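Local coordinates for Red carotenoid protein (RCP) (Nostoc sp., PDB 5FCY), which binds carotenoid in an all-helical, soluble domain and probably serves cyanobacterial photoprotection, at residues Val15-Lys20 with Gln128-Gly133; Phe32-Met37 with Leu104-Met109. One frame throughout, in Å; residues are numbered along the deposited sequence.

Contact 1: residues Val15-Lys20 with Gln128-Gly133; sequences VQSWQK and QELLEG
The indole of Trp18 does not face Leu130 directly: aromatic neighbours take it up, while Leu130 CD1 comes only to the Trp18 backbone, 3.9 Å from Trp18 N, with Trp18 CB at 4.7 Å. Tyr149 stacks against the indole, the ring of Phe30 meets it at a steep angle of about 80°, and NE1 makes a weak hydrogen bond to the carbonyl of Gln26. Leu130 carries the rest of the contact, resting both methyls on Ser17. Its CD2 lies 3.5 Å from Ser17 CB, and CD1 3.7 Å from the same carbon. CD1 also sits 3.8 Å from Ser17 C, at the peptide leading into Trp18. Helix 9-19 thus meets helix 125-136 through Leu130, within the all-helical fold of the orange carotenoid protein N-terminal domain family, the nearest alpha carbons being those of Trp18 and Leu130 at 7.8 Å. No hydrogen bond crosses between the segments, and the closest pairs are carbon to carbon. Ser17 OG, set beside its own backbone N (chi1 -65°), bonds back to the carbonyl of Lys13, one helical turn earlier, and its methylene carbon is what meets the leucine most closely. The side chain of Trp18 comes to about 6 Å from the bound beta-carotene.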
ATOM      1  N   VAL A  15      -4.876   9.936   6.466  1.00 46.48           N
ATOM      2  CA  VAL A  15      -3.541   9.776   5.897  1.00 45.61           C
ATOM      3  C   VAL A  15      -2.481   9.997   6.968  1.00 45.10           C
ATOM      4  O   VAL A  15      -1.527   9.219   7.093  1.00 43.99           O
ATOM      5  CB  VAL A  15      -3.349  10.733   4.707  1.00 45.50           C
ATOM      6  CG1 VAL A  15      -1.926  10.652   4.167  1.00 42.82           C
ATOM      7  CG2 VAL A  15      -4.340  10.411   3.605  1.00 43.81           C
ATOM      8  N   GLN A  16      -2.628  11.066   7.754  1.00 46.30           N
ATOM      9  CA  GLN A  16      -1.655  11.345   8.803  1.00 46.79           C
ATOM     10  C   GLN A  16      -1.681  10.270   9.882  1.00 45.26           C
ATOM     11  O   GLN A  16      -0.627   9.840  10.362  1.00 44.42           O
ATOM     12  CB  GLN A  16      -1.910  12.725   9.410  1.00 49.73           C
ATOM     13  CG  GLN A  16      -1.108  13.839   8.754  1.00 52.00           C
ATOM     14  CD  GLN A  16      -1.316  15.186   9.420  1.00 56.54           C
ATOM     15  OE1 GLN A  16      -0.506  15.616  10.245  1.00 56.57           O
ATOM     16  NE2 GLN A  16      -2.402  15.864   9.061  1.00 55.67           N
ATOM     17  N   SER A  17      -2.873   9.822  10.280  1.00 45.00           N
ATOM     18  CA  SER A  17      -2.956   8.728  11.240  1.00 45.09           C
ATOM     19  C   SER A  17      -2.349   7.456  10.665  1.00 43.69           C
ATOM     20  O   SER A  17      -1.663   6.709  11.372  1.00 43.03           O
ATOM     21  CB  SER A  17      -4.408   8.492  11.647  1.00 46.26           C
ATOM     22  OG  SER A  17      -4.933   9.610  12.341  1.00 47.95           O
ATOM     23  N   TRP A  18      -2.590   7.198   9.378  1.00 43.73           N
ATOM     24  CA  TRP A  18      -2.015   6.025   8.730  1.00 41.82           C
ATOM     25  C   TRP A  18      -0.494   6.107   8.709  1.00 41.06           C
ATOM     26  O   TRP A  18       0.193   5.090   8.861  1.00 39.70           O
ATOM     27  CB  TRP A  18      -2.576   5.905   7.311  1.00 40.79           C
ATOM     28  CG  TRP A  18      -2.491   4.534   6.700  1.00 38.71           C
ATOM     29  CD1 TRP A  18      -1.639   3.525   7.042  1.00 38.11           C
ATOM     30  CD2 TRP A  18      -3.304   4.029   5.634  1.00 38.01           C
ATOM     31  NE1 TRP A  18      -1.871   2.424   6.252  1.00 37.31           N
ATOM     32  CE2 TRP A  18      -2.888   2.708   5.380  1.00 37.36           C
ATOM     33  CE3 TRP A  18      -4.343   4.567   4.870  1.00 38.29           C
ATOM     34  CZ2 TRP A  18      -3.474   1.919   4.396  1.00 37.81           C
ATOM     35  CZ3 TRP A  18      -4.922   3.783   3.893  1.00 38.23           C
ATOM     36  CH2 TRP A  18      -4.487   2.475   3.665  1.00 38.19           C
ATOM     37  N   GLN A  19       0.050   7.313   8.540  1.00 41.51           N
ATOM     38  CA  GLN A  19       1.490   7.502   8.443  1.00 41.50           C
ATOM     39  C   GLN A  19       2.189   7.521   9.796  1.00 41.41           C
ATOM     40  O   GLN A  19       3.423   7.575   9.832  1.00 41.39           O
ATOM     41  CB  GLN A  19       1.790   8.803   7.694  1.00 41.21           C
ATOM     42  CG  GLN A  19       1.496   8.734   6.206  1.00 40.90           C
ATOM     43  CD  GLN A  19       1.330  10.104   5.577  1.00 41.73           C
ATOM     44  OE1 GLN A  19       0.784  11.019   6.193  1.00 42.89           O
ATOM     45  NE2 GLN A  19       1.801  10.251   4.346  1.00 40.72           N
ATOM     46  N   LYS A  20       1.444   7.485  10.900  1.00 42.20           N
ATOM     47  CA  LYS A  20       2.036   7.436  12.229  1.00 42.46           C
ATOM     48  C   LYS A  20       2.266   6.015  12.721  1.00 42.05           C
ATOM     49  O   LYS A  20       2.963   5.829  13.724  1.00 42.11           O
ATOM     50  CB  LYS A  20       1.144   8.173  13.233  1.00 43.54           C
ATOM     51  CG  LYS A  20       1.079   9.672  13.015  1.00 44.24           C
ATOM     52  CD  LYS A  20      -0.129  10.277  13.712  1.00 46.11           C
ATOM     53  CE  LYS A  20      -0.285  11.759  13.396  1.00 48.45           C
ATOM     54  NZ  LYS A  20      -1.663  12.252  13.697  1.00 50.12           N
ATOM     55  N   GLN A 128      -7.438  -0.781  14.082  1.00 51.86           N
ATOM     56  CA  GLN A 128      -8.819  -1.220  13.918  1.00 52.43           C
ATOM     57  C   GLN A 128      -9.781  -0.041  13.968  1.00 52.22           C
ATOM     58  O   GLN A 128     -10.860  -0.093  13.368  1.00 52.05           O
ATOM     59  CB  GLN A 128      -9.180  -2.243  14.995  1.00 52.52           C
ATOM     60  CG  GLN A 128     -10.380  -3.110  14.645  1.00 53.92           C
ATOM     61  CD  GLN A 128      -9.993  -4.360  13.872  1.00 54.94           C
ATOM     62  OE1 GLN A 128      -9.066  -5.077  14.253  1.00 53.84           O
ATOM     63  NE2 GLN A 128     -10.702  -4.626  12.780  1.00 55.92           N
ATOM     64  N   GLU A 129      -9.408   1.028  14.677  1.00 51.75           N
ATOM     65  CA  GLU A 129     -10.237   2.227  14.707  1.00 51.32           C
ATOM     66  C   GLU A 129     -10.205   2.937  13.358  1.00 51.67           C
ATOM     67  O   GLU A 129     -11.251   3.321  12.822  1.00 51.62           O
ATOM     68  CB  GLU A 129      -9.761   3.158  15.823  1.00 51.12           C
ATOM     69  CG  GLU A 129     -10.832   4.088  16.375  1.00 50.54           C
ATOM     70  CD  GLU A 129     -11.793   3.385  17.313  1.00 48.69           C
ATOM     71  OE1 GLU A 129     -12.940   3.106  16.903  1.00 48.38           O
ATOM     72  OE2 GLU A 129     -11.398   3.105  18.464  1.00 47.67           O
ATOM     73  N   LEU A 130      -9.007   3.112  12.789  1.00 51.46           N
ATOM     74  CA  LEU A 130      -8.893   3.697  11.457  1.00 50.59           C
ATOM     75  C   LEU A 130      -9.652   2.873  10.427  1.00 50.89           C
ATOM     76  O   LEU A 130     -10.354   3.427   9.573  1.00 51.07           O
ATOM     77  CB  LEU A 130      -7.422   3.812  11.051  1.00 49.96           C
ATOM     78  CG  LEU A 130      -6.584   4.954  11.631  1.00 49.32           C
ATOM     79  CD1 LEU A 130      -5.165   4.866  11.092  1.00 46.51           C
ATOM     80  CD2 LEU A 130      -7.189   6.316  11.311  1.00 48.64           C
ATOM     81  N   LEU A 131      -9.519   1.546  10.483  1.00 51.36           N
ATOM     82  CA  LEU A 131     -10.161   0.695   9.487  1.00 52.09           C
ATOM     83  C   LEU A 131     -11.669   0.909   9.477  1.00 53.22           C
ATOM     84  O   LEU A 131     -12.258   1.202   8.431  1.00 53.76           O
ATOM     85  CB  LEU A 131      -9.821  -0.771   9.756  1.00 52.65           C
ATOM     86  CG  LEU A 131     -10.502  -1.792   8.842  1.00 53.90           C
ATOM     87  CD1 LEU A 131     -10.261  -1.473   7.377  1.00 52.56           C
ATOM     88  CD2 LEU A 131     -10.014  -3.191   9.159  1.00 54.21           C
ATOM     89  N   GLU A 132     -12.314   0.766  10.636  1.00 54.12           N
ATOM     90  CA  GLU A 132     -13.752   1.004  10.708  1.00 55.31           C
ATOM     91  C   GLU A 132     -14.087   2.426  10.274  1.00 54.09           C
ATOM     92  O   GLU A 132     -15.105   2.660   9.615  1.00 54.18           O
ATOM     93  CB  GLU A 132     -14.262   0.733  12.124  1.00 56.82           C
ATOM     94  CG  GLU A 132     -13.988  -0.686  12.626  1.00 58.70           C
ATOM     95  CD  GLU A 132     -14.624  -1.756  11.754  1.00 61.85           C
ATOM     96  OE1 GLU A 132     -15.633  -1.453  11.081  1.00 62.83           O
ATOM     97  OE2 GLU A 132     -14.111  -2.898  11.738  1.00 61.40           O
ATOM     98  N   GLY A 133     -13.232   3.389  10.626  1.00 52.94           N
ATOM     99  CA  GLY A 133     -13.444   4.752  10.167  1.00 51.87           C
ATOM    100  C   GLY A 133     -13.333   4.876   8.659  1.00 52.00           C
ATOM    101  O   GLY A 133     -14.049   5.665   8.038  1.00 51.60           O
TER

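Contact 2: residues Phe32-Met37 with Leu104-Met109; sequences FIYKEM and LLSQGM. With BCR (beta-carotene), chain B.
With CG anti to the backbone N (chi1 158°), Tyr34 extends its ring from helix 23-35 across to Ser106, whose OG is tucked between backbone N and carbonyl carbon (chi1 53°). These torsions place Ser106 CB over one face of the phenol ring, 3.4 Å from the Tyr34 ring centroid and 10° off the normal, a CH-pi contact aimed almost at the ring centre. Ser106 OG lies over the same ring, but its hydrogen bond goes to the carbonyl of Tyr103. Further along, Tyr34 OH comes within 4.0 Å of Gln107 CA and is hydrogen-bonded to Asp110, at the end of helix 95-110. The pair lines the carotenoid pocket at the middle of the polyene: Tyr34 CB is 4.0 Å from C16 of beta-carotene, and Ser106 CB 3.8 Å from C15. Leu105 CB approaches methyl C35 at 3.8 Å, while Met109 sets SD 3.7 Å from C11, and the bend at its thioether turns CE toward methyl C34. A leucine in place of Tyr34 would probably leave Asp110 without its hydroxyl partner and deprive Ser106 CB of the aromatic face it rests on. No hydrogen bond links the two segments. The polar ends of Tyr34 and Ser106 are satisfied by protein partners, and carbon and sulfur meet the hydrocarbon, consistent with this part of the pocket gripping the polyene mainly by dispersion.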
ATOM      1  N   PHE A  32      -5.862  -5.405   4.986  1.00 45.19           N
ATOM      2  CA  PHE A  32      -7.215  -5.713   5.433  1.00 46.16           C
ATOM      3  C   PHE A  32      -8.243  -4.865   4.699  1.00 48.74           C
ATOM      4  O   PHE A  32      -9.316  -5.361   4.337  1.00 51.06           O
ATOM      5  CB  PHE A  32      -7.327  -5.521   6.943  1.00 46.13           C
ATOM      6  CG  PHE A  32      -6.689  -6.625   7.734  1.00 46.26           C
ATOM      7  CD1 PHE A  32      -7.272  -7.879   7.788  1.00 45.73           C
ATOM      8  CD2 PHE A  32      -5.506  -6.412   8.418  1.00 45.93           C
ATOM      9  CE1 PHE A  32      -6.688  -8.899   8.511  1.00 46.32           C
ATOM     10  CE2 PHE A  32      -4.918  -7.429   9.143  1.00 46.03           C
ATOM     11  CZ  PHE A  32      -5.510  -8.672   9.190  1.00 46.42           C
ATOM     12  N   ILE A  33      -7.933  -3.587   4.463  1.00 47.73           N
ATOM     13  CA  ILE A  33      -8.792  -2.755   3.623  1.00 48.24           C
ATOM     14  C   ILE A  33      -9.026  -3.433   2.279  1.00 50.61           C
ATOM     15  O   ILE A  33     -10.148  -3.453   1.762  1.00 53.28           O
ATOM     16  CB  ILE A  33      -8.175  -1.354   3.446  1.00 46.42           C
ATOM     17  CG1 ILE A  33      -8.128  -0.617   4.785  1.00 45.66           C
ATOM     18  CG2 ILE A  33      -8.974  -0.539   2.434  1.00 46.94           C
ATOM     19  CD1 ILE A  33      -7.309   0.665   4.761  1.00 43.11           C
ATOM     20  N   TYR A  34      -7.967  -3.996   1.692  1.00 49.39           N
ATOM     21  CA  TYR A  34      -8.104  -4.676   0.408  1.00 50.71           C
ATOM     22  C   TYR A  34      -9.075  -5.846   0.489  1.00 52.75           C
ATOM     23  O   TYR A  34      -9.740  -6.168  -0.503  1.00 53.85           O
ATOM     24  CB  TYR A  34      -6.734  -5.152  -0.077  1.00 48.69           C
ATOM     25  CG  TYR A  34      -6.789  -6.282  -1.081  1.00 49.99           C
ATOM     26  CD1 TYR A  34      -7.061  -6.037  -2.420  1.00 49.68           C
ATOM     27  CD2 TYR A  34      -6.559  -7.596  -0.689  1.00 50.58           C
ATOM     28  CE1 TYR A  34      -7.109  -7.069  -3.340  1.00 50.58           C
ATOM     29  CE2 TYR A  34      -6.603  -8.633  -1.601  1.00 51.34           C
ATOM     30  CZ  TYR A  34      -6.878  -8.365  -2.925  1.00 51.30           C
ATOM     31  OH  TYR A  34      -6.921  -9.399  -3.831  1.00 51.81           O
ATOM     32  N   LYS A  35      -9.175  -6.496   1.651  1.00 53.14           N
ATOM     33  CA  LYS A  35     -10.109  -7.605   1.806  1.00 54.22           C
ATOM     34  C   LYS A  35     -11.540  -7.137   2.044  1.00 56.23           C
ATOM     35  O   LYS A  35     -12.471  -7.928   1.861  1.00 57.64           O
ATOM     36  CB  LYS A  35      -9.662  -8.518   2.953  1.00 53.65           C
ATOM     37  CG  LYS A  35      -8.280  -9.144   2.760  1.00 51.97           C
ATOM     38  CD  LYS A  35      -8.211 -10.078   1.552  1.00 52.49           C
ATOM     39  CE  LYS A  35      -8.595 -11.507   1.905  1.00 52.99           C
ATOM     40  NZ  LYS A  35      -8.583 -12.387   0.702  1.00 53.74           N
ATOM     41  N   GLU A  36     -11.739  -5.880   2.441  1.00 56.78           N
ATOM     42  CA  GLU A  36     -13.072  -5.308   2.558  1.00 59.29           C
ATOM     43  C   GLU A  36     -13.563  -4.709   1.242  1.00 59.95           C
ATOM     44  O   GLU A  36     -14.495  -3.897   1.251  1.00 61.16           O
ATOM     45  CB  GLU A  36     -13.100  -4.235   3.651  1.00 59.30           C
ATOM     46  CG  GLU A  36     -12.398  -4.626   4.944  1.00 59.47           C
ATOM     47  CD  GLU A  36     -13.003  -5.853   5.600  1.00 63.65           C
ATOM     48  OE1 GLU A  36     -13.589  -5.715   6.695  1.00 65.06           O
ATOM     49  OE2 GLU A  36     -12.895  -6.957   5.021  1.00 63.00           O
ATOM     50  N   MET A  37     -12.958  -5.088   0.121  1.00 60.21           N
ATOM     51  CA  MET A  37     -13.277  -4.488  -1.171  1.00 61.52           C
ATOM     52  C   MET A  37     -13.489  -5.572  -2.223  1.00 62.16           C
ATOM     53  O   MET A  37     -14.113  -6.599  -1.951  1.00 62.59           O
ATOM     54  CB  MET A  37     -12.160  -3.534  -1.612  1.00 60.53           C
ATOM     55  CG  MET A  37     -11.783  -2.482  -0.566  1.00 60.93           C
ATOM     56  SD  MET A  37     -12.842  -1.020  -0.561  1.00 63.81           S
ATOM     57  CE  MET A  37     -13.127  -0.808   1.195  1.00 55.83           C
ATOM     58  N   LEU A 104      -2.057  -4.459  -7.753  1.00 43.61           N
ATOM     59  CA  LEU A 104      -1.465  -5.671  -8.310  1.00 44.81           C
ATOM     60  C   LEU A 104      -0.638  -6.420  -7.274  1.00 46.52           C
ATOM     61  O   LEU A 104      -0.506  -7.645  -7.357  1.00 48.16           O
ATOM     62  CB  LEU A 104      -0.604  -5.325  -9.523  1.00 44.94           C
ATOM     63  CG  LEU A 104      -1.310  -4.590 -10.664  1.00 44.08           C
ATOM     64  CD1 LEU A 104      -0.351  -4.384 -11.820  1.00 46.33           C
ATOM     65  CD2 LEU A 104      -2.551  -5.341 -11.125  1.00 46.17           C
ATOM     66  N   LEU A 105      -0.062  -5.705  -6.303  1.00 45.43           N
ATOM     67  CA  LEU A 105       0.619  -6.379  -5.203  1.00 45.80           C
ATOM     68  C   LEU A 105      -0.359  -7.205  -4.384  1.00 47.39           C
ATOM     69  O   LEU A 105      -0.062  -8.344  -4.011  1.00 49.34           O
ATOM     70  CB  LEU A 105       1.324  -5.361  -4.308  1.00 44.33           C
ATOM     71  CG  LEU A 105       2.510  -4.588  -4.883  1.00 42.50           C
ATOM     72  CD1 LEU A 105       3.038  -3.624  -3.835  1.00 40.85           C
ATOM     73  CD2 LEU A 105       3.612  -5.523  -5.354  1.00 43.95           C
ATOM     74  N   SER A 106      -1.534  -6.646  -4.090  1.00 47.20           N
ATOM     75  CA  SER A 106      -2.526  -7.386  -3.319  1.00 49.09           C
ATOM     76  C   SER A 106      -3.046  -8.586  -4.101  1.00 50.62           C
ATOM     77  O   SER A 106      -3.227  -9.670  -3.535  1.00 52.07           O
ATOM     78  CB  SER A 106      -3.675  -6.461  -2.916  1.00 48.01           C
ATOM     79  OG  SER A 106      -4.216  -5.793  -4.042  1.00 48.12           O
ATOM     80  N   GLN A 107      -3.288  -8.416  -5.402  1.00 50.33           N
ATOM     81  CA  GLN A 107      -3.671  -9.555  -6.231  1.00 52.37           C
ATOM     82  C   GLN A 107      -2.562 -10.599  -6.261  1.00 53.57           C
ATOM     83  O   GLN A 107      -2.813 -11.795  -6.081  1.00 54.86           O
ATOM     84  CB  GLN A 107      -4.009  -9.090  -7.647  1.00 51.57           C
ATOM     85  CG  GLN A 107      -5.464  -8.724  -7.847  1.00 52.74           C
ATOM     86  CD  GLN A 107      -5.818  -8.572  -9.310  1.00 54.09           C
ATOM     87  OE1 GLN A 107      -4.953  -8.653 -10.182  1.00 54.05           O
ATOM     88  NE2 GLN A 107      -7.098  -8.358  -9.590  1.00 55.67           N
ATOM     89  N   GLY A 108      -1.322 -10.160  -6.486  1.00 52.47           N
ATOM     90  CA  GLY A 108      -0.196 -11.075  -6.485  1.00 54.46           C
ATOM     91  C   GLY A 108      -0.013 -11.815  -5.175  1.00 55.69           C
ATOM     92  O   GLY A 108       0.673 -12.841  -5.144  1.00 57.04           O
ATOM     93  N   MET A 109      -0.610 -11.317  -4.092  1.00 54.55           N
ATOM     94  CA  MET A 109      -0.548 -11.987  -2.800  1.00 55.13           C
ATOM     95  C   MET A 109      -1.646 -13.034  -2.646  1.00 55.85           C
ATOM     96  O   MET A 109      -1.398 -14.113  -2.096  1.00 56.67           O
ATOM     97  CB  MET A 109      -0.641 -10.957  -1.670  1.00 53.44           C
ATOM     98  CG  MET A 109       0.607 -10.090  -1.527  1.00 52.81           C
ATOM     99  SD  MET A 109       0.432  -8.743  -0.342  1.00 48.03           S
ATOM    100  CE  MET A 109       0.394  -9.647   1.204  1.00 48.57           C
TER
HETATM  101  C1  BCR B 201       4.966  -9.255   7.016  1.00 47.63           C
HETATM  102  C2  BCR B 201       4.930  -9.875   8.411  1.00 46.46           C
HETATM  103  C3  BCR B 201       4.733  -8.864   9.536  1.00 46.42           C
HETATM  104  C4  BCR B 201       3.853  -7.701   9.098  1.00 46.21           C
HETATM  105  C5  BCR B 201       3.064  -8.078   7.869  1.00 47.04           C
HETATM  106  C6  BCR B 201       3.735  -8.405   6.766  1.00 46.71           C
HETATM  107  C7  BCR B 201       3.363  -8.009   5.368  1.00 46.24           C
HETATM  108  C8  BCR B 201       2.310  -7.252   4.993  1.00 46.34           C
HETATM  109  C9  BCR B 201       2.049  -6.920   3.560  1.00 45.73           C
HETATM  110  C10 BCR B 201       0.943  -6.197   3.243  1.00 44.88           C
HETATM  111  C11 BCR B 201       0.559  -5.790   1.879  1.00 45.38           C
HETATM  112  C33 BCR B 201       1.576  -8.131   7.963  1.00 48.18           C
HETATM  113  C31 BCR B 201       5.089 -10.401   6.013  1.00 48.20           C
HETATM  114  C32 BCR B 201       6.187  -8.354   6.938  1.00 48.49           C
HETATM  115  C34 BCR B 201       3.026  -7.412   2.525  1.00 45.94           C
HETATM  116  C12 BCR B 201      -0.549  -5.056   1.680  1.00 45.32           C
HETATM  117  C13 BCR B 201      -0.985  -4.605   0.333  1.00 45.46           C
HETATM  118  C14 BCR B 201      -2.125  -3.871   0.223  1.00 44.90           C
HETATM  119  C15 BCR B 201      -2.674  -3.352  -1.038  1.00 44.04           C
HETATM  120  C16 BCR B 201      -3.817  -2.650  -1.077  1.00 44.19           C
HETATM  121  C17 BCR B 201      -4.320  -2.157  -2.368  1.00 44.43           C
HETATM  122  C18 BCR B 201      -5.458  -1.452  -2.521  1.00 44.65           C
HETATM  123  C19 BCR B 201      -5.814  -1.018  -3.899  1.00 44.35           C
HETATM  124  C20 BCR B 201      -6.867  -0.247  -4.198  1.00 44.61           C
HETATM  125  C21 BCR B 201      -7.125   0.133  -5.595  1.00 44.99           C
HETATM  126  C22 BCR B 201      -8.184   0.877  -5.971  1.00 44.69           C
HETATM  127  C23 BCR B 201      -8.350   1.171  -7.423  1.00 45.32           C
HETATM  128  C24 BCR B 201      -9.418   1.803  -7.925  1.00 46.00           C
HETATM  129  C25 BCR B 201      -9.608   2.088  -9.377  1.00 47.62           C
HETATM  130  C26 BCR B 201      -8.765   1.685 -10.330  1.00 47.67           C
HETATM  131  C27 BCR B 201      -8.119   2.728 -11.212  1.00 47.13           C
HETATM  132  C28 BCR B 201      -9.027   3.949 -11.287  1.00 47.13           C
HETATM  133  C29 BCR B 201     -10.496   3.552 -11.194  1.00 46.08           C
HETATM  134  C30 BCR B 201     -10.811   2.868  -9.863  1.00 46.68           C
HETATM  135  C35 BCR B 201      -0.125  -4.977  -0.843  1.00 45.98           C
HETATM  136  C36 BCR B 201      -6.306  -1.139  -1.319  1.00 45.66           C
HETATM  137  C37 BCR B 201      -9.143   1.338  -4.909  1.00 44.79           C
HETATM  138  C38 BCR B 201      -8.524   0.222 -10.607  1.00 47.33           C
HETATM  139  C39 BCR B 201     -11.961   1.886 -10.039  1.00 46.53           C
HETATM  140  C40 BCR B 201     -11.224   3.942  -8.863  1.00 45.95           C

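How the contacts relate
Contact 2 is nested in sequence inside the loop closed by contact 1: the order is 15-20, 32-37, 104-109, 128-133. Helices 9-19 and 23-35 are consecutive in the chain, as are 95-110 and 125-136, so each contact takes one helix from each pair. Their centres are about 17 Å apart, yet they meet through Ile33, whose CD1 lies 3.5 Å from Trp18 CH2 and whose CG1 lies 3.5 Å from Leu131 CD1. Helix 23-35, part of contact 2, therefore packs against both helices of contact 1 through Ile33. Contact 1, centred about 13 Å from the chain centre against 9 Å for contact 2, is thereby linked to the helix pair that lines the carotenoid.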